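Side-chain contacts in nicotinate-nucleotide pyrophosphorylase (Ehrlichia chaffeensis, PDB 3L0G), which probably converts quinolinate to nicotinate mononucleotide, with loss of carbon dioxide, in the biosynthesis of NAD: residues C[43-46]-C[47-51]; C[68-71]-C[72-76]. All coordinates share one frame; numbering follows the deposited sequence.

Interaction 1. Residues C[43-46]-C[47-51]; sequences DITT and NSILI
With OG anti to its carbonyl carbon (chi1 -61°), Ser48 turns its hydroxyl back along the turn to Ile44, and the same setting in Asn47 (chi1 -68°) lays the amide beside Asp43. Ser48 OG donates to Ile44 O over 2.6 Å, the donor tilted slightly from the carbonyl plane; Ser48 N adds a weak bond to the same oxygen. Asn47 CG sits 3.3 Å from Asp43 O, the oxygen to which Asn47 N bonds at 2.9 Å. A water that donates to Asn47 OD1 and accepts from Asp43 N closes a bridge beside this turn. Asp43 is the N-cap of the short helix 44-49: its OD1 takes Thr46 N at 3.1 Å, almost straight at hydrogen but from well above the carboxylate plane, while OD2 takes Thr46 OG1 at 2.5 Å. Thr46 OG1 is also bonded to His187 of the second subunit, so one hydroxyl joins cap and interface. At the other end Thr46 O holds two donors, Leu50 N nearly in line with its C=O and Ile49 N from above the carbonyl plane. Thr45 and Ile49 lie side by side, Thr45 CG2 3.9 Å from Ile49 CD1. On another face, Thr46 CG2 meets Leu50 CD1 at 4.1 Å, and both side chains rest on Leu113.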
# COMPACT_ATOMS: atom_id res chain seq x y z
N ASP C 43 -15.35 -2.13 14.86
CA ASP C 43 -16.35 -1.18 15.35
C ASP C 43 -17.07 -1.73 16.59
O ASP C 43 -18.11 -2.39 16.44
CB ASP C 43 -17.36 -0.95 14.21
CG ASP C 43 -18.40 0.14 14.50
OD1 ASP C 43 -18.54 0.61 15.68
OD2 ASP C 43 -19.11 0.52 13.52
N ILE C 44 -16.58 -1.43 17.78
CA ILE C 44 -17.10 -2.04 19.02
C ILE C 44 -18.57 -1.66 19.27
O ILE C 44 -19.34 -2.50 19.78
CB ILE C 44 -16.23 -1.73 20.27
CG1 ILE C 44 -16.30 -0.27 20.75
CG2 ILE C 44 -14.74 -2.11 20.00
CD1 ILE C 44 -15.39 0.04 21.96
N THR C 45 -18.97 -0.45 18.86
CA THR C 45 -20.36 -0.02 19.01
C THR C 45 -21.31 -0.83 18.14
O THR C 45 -22.27 -1.41 18.63
CB THR C 45 -20.53 1.46 18.68
OG1 THR C 45 -19.57 2.22 19.43
CG2 THR C 45 -21.98 1.95 18.98
N THR C 46 -21.02 -0.88 16.85
CA THR C 46 -21.88 -1.58 15.91
C THR C 46 -21.92 -3.07 16.22
O THR C 46 -23.00 -3.67 16.21
CB THR C 46 -21.37 -1.46 14.47
OG1 THR C 46 -21.51 -0.10 14.00
CG2 THR C 46 -22.18 -2.39 13.57
N ASN C 47 -20.75 -3.65 16.50
CA ASN C 47 -20.64 -5.10 16.69
C ASN C 47 -21.28 -5.56 17.99
O ASN C 47 -21.59 -6.74 18.15
CB ASN C 47 -19.16 -5.57 16.62
CG ASN C 47 -18.57 -5.43 15.21
OD1 ASN C 47 -17.36 -5.26 15.04
ND2 ASN C 47 -19.43 -5.44 14.21
N SER C 48 -21.50 -4.63 18.91
CA SER C 48 -22.10 -4.94 20.20
C SER C 48 -23.61 -4.76 20.21
O SER C 48 -24.27 -5.22 21.14
CB SER C 48 -21.47 -4.10 21.32
OG SER C 48 -20.07 -4.34 21.43
N ILE C 49 -24.16 -4.08 19.21
CA ILE C 49 -25.58 -3.80 19.16
C ILE C 49 -26.29 -4.61 18.11
O ILE C 49 -27.42 -5.04 18.33
CB ILE C 49 -25.86 -2.32 18.87
CG1 ILE C 49 -25.34 -1.43 20.01
CG2 ILE C 49 -27.36 -2.10 18.62
CD1 ILE C 49 -25.36 0.09 19.68
N LEU C 50 -25.67 -4.81 16.96
CA LEU C 50 -26.39 -5.35 15.81
C LEU C 50 -26.10 -6.80 15.56
O LEU C 50 -24.99 -7.29 15.82
CB LEU C 50 -26.09 -4.54 14.55
CG LEU C 50 -26.73 -3.16 14.59
CD1 LEU C 50 -26.29 -2.40 13.38
CD2 LEU C 50 -28.25 -3.28 14.63
N ILE C 51 -27.10 -7.48 15.03
CA ILE C 51 -27.04 -8.90 14.76
C ILE C 51 -27.33 -9.08 13.28
O ILE C 51 -26.41 -8.96 12.48
CB ILE C 51 -28.05 -9.71 15.66
CG1 ILE C 51 -27.98 -9.27 17.14
CG2 ILE C 51 -27.76 -11.22 15.58
CD1 ILE C 51 -29.14 -9.85 18.01
O HOH W 1 -16.18 -3.74 12.55

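Interaction 2. Residues C[68-71]-C[72-76]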
# COMPACT_ATOMS: atom_id res chain seq x y z
N CYS C 68 -17.96 13.15 -7.16
CA CYS C 68 -16.61 12.58 -7.29
C CYS C 68 -16.32 11.60 -6.16
O CYS C 68 -16.69 11.83 -5.02
CB CYS C 68 -15.57 13.68 -7.33
SG CYS C 68 -13.94 13.15 -8.02
N GLY C 69 -15.68 10.48 -6.48
CA GLY C 69 -15.31 9.47 -5.48
C GLY C 69 -16.18 8.24 -5.51
O GLY C 69 -16.04 7.37 -4.65
N ILE C 70 -17.10 8.15 -6.48
CA ILE C 70 -17.98 6.97 -6.58
C ILE C 70 -17.21 5.64 -6.73
O ILE C 70 -17.62 4.63 -6.13
CB ILE C 70 -19.04 7.10 -7.68
CG1 ILE C 70 -20.02 8.21 -7.37
CG2 ILE C 70 -19.85 5.79 -7.82
CD1 ILE C 70 -20.96 7.86 -6.21
N PRO C 71 -16.10 5.62 -7.52
CA PRO C 71 -15.37 4.32 -7.58
C PRO C 71 -14.84 3.84 -6.23
O PRO C 71 -14.70 2.65 -6.01
CB PRO C 71 -14.24 4.59 -8.59
CG PRO C 71 -14.81 5.75 -9.49
CD PRO C 71 -15.56 6.61 -8.47
N ILE C 72 -14.59 4.75 -5.29
CA ILE C 72 -14.13 4.36 -3.98
C ILE C 72 -15.26 3.71 -3.19
O ILE C 72 -15.07 2.68 -2.56
CB ILE C 72 -13.58 5.56 -3.20
CG1 ILE C 72 -12.24 5.94 -3.79
CG2 ILE C 72 -13.46 5.21 -1.72
CD1 ILE C 72 -11.86 7.40 -3.63
N LEU C 73 -16.42 4.33 -3.27
CA LEU C 73 -17.62 3.80 -2.68
C LEU C 73 -17.91 2.40 -3.25
O LEU C 73 -18.22 1.47 -2.50
CB LEU C 73 -18.78 4.76 -2.97
CG LEU C 73 -20.15 4.32 -2.49
CD1 LEU C 73 -21.08 5.54 -2.21
CD2 LEU C 73 -20.78 3.33 -3.48
N GLU C 74 -17.78 2.25 -4.57
CA GLU C 74 -17.95 0.95 -5.19
C GLU C 74 -16.97 -0.08 -4.63
O GLU C 74 -17.36 -1.21 -4.33
CB GLU C 74 -17.83 1.00 -6.72
CG GLU C 74 -18.83 1.94 -7.43
CD GLU C 74 -18.61 2.00 -8.96
OE1 GLU C 74 -19.04 1.03 -9.62
OE2 GLU C 74 -18.03 2.97 -9.50
N GLU C 75 -15.70 0.29 -4.49
CA GLU C 75 -14.70 -0.69 -4.07
C GLU C 75 -14.95 -1.14 -2.63
O GLU C 75 -14.88 -2.34 -2.33
CB GLU C 75 -13.28 -0.14 -4.22
CG GLU C 75 -12.26 -1.26 -4.14
CD GLU C 75 -10.86 -0.84 -4.51
OE1 GLU C 75 -10.70 -0.12 -5.51
OE2 GLU C 75 -9.93 -1.27 -3.80
N VAL C 76 -15.24 -0.20 -1.75
CA VAL C 76 -15.59 -0.53 -0.37
C VAL C 76 -16.85 -1.42 -0.27
O VAL C 76 -16.84 -2.44 0.46
CB VAL C 76 -15.76 0.75 0.51
CG1 VAL C 76 -16.08 0.36 1.96
CG2 VAL C 76 -14.53 1.62 0.46
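The backbone turns into helix 70-79 at Gly69, whose positive phi (105°) precedes regular helical angles from Ile70 onward; Gly69 O accepts weak bonds from Ile72 N and Leu73 N, and the next two carbonyls receive firmer ones. Glu74 N reaches Ile70 O at 2.9 Å, close to the line of the C=O, whereas Glu75 N approaches Pro71 O at 3.0 Å, tilted from the carbonyl plane. Glu74 is the side chain that folds back over this first turn. Its CG lies anti to the carbonyl carbon (chi1 -59°), which sets that methylene 3.2 Å from Ile70 O, and the chain then extends so that the carboxylate passes beside Pro71. There Glu74 OE2 stands 3.5 Å from Pro71 CA and 3.8 Å from Ile70 CG2, van der Waals contacts to carbon, the glutamate stem crossing the isoleucine at a slant. Gly69 holds the N-cap position but has no side chain to accept the first amides. Asp92, from a loop, does that instead: its OD1 takes Ile70 N and its OD2 takes Gly69 N, so a carboxylate distant in sequence lies against the helix start, where it would probably interact favourably with the helix dipole. Pro71 suits this first turn because its nitrogen, without hydrogen, owes no bond to a preceding carbonyl. The helix lies between the antiparallel sheet, where Ile70 and Leu73 pack on Ile88 of strand 84-88, and helix 116-139, where Ile72 meets Phe122. Along the same turn Leu73 CB lies 3.4 Å from Ile70 O, and Glu75 CB 3.6 Å from Pro71 O. Glu75 OE2 is hydrogen-bonded to Ser27 OG of its own chain, and Ser27 of a third subunit also packs on this glutamate.

Overall arrangement
Interaction 1 spans the whole short helix 44-49, interaction 2 the first turn and a half of helix 70-79; their centres are about 24 Å apart and they do not touch. Interaction 1 lies about 36 Å from the centre of the chain, yet most of its residues are buried, between the second subunit and the 109-114 region of its own chain; interaction 2, about 16 Å from the centre, is covered chiefly by its own chain. Capping differs too. Residues 43-51 supply their own aspartate and add hydroxyl bonds, some shared with the neighbouring subunit. Residues 68-76 borrow a carboxylate from a loop further along the chain, and their aliphatic packing is outward, on strand 84-88 and helix 116-139.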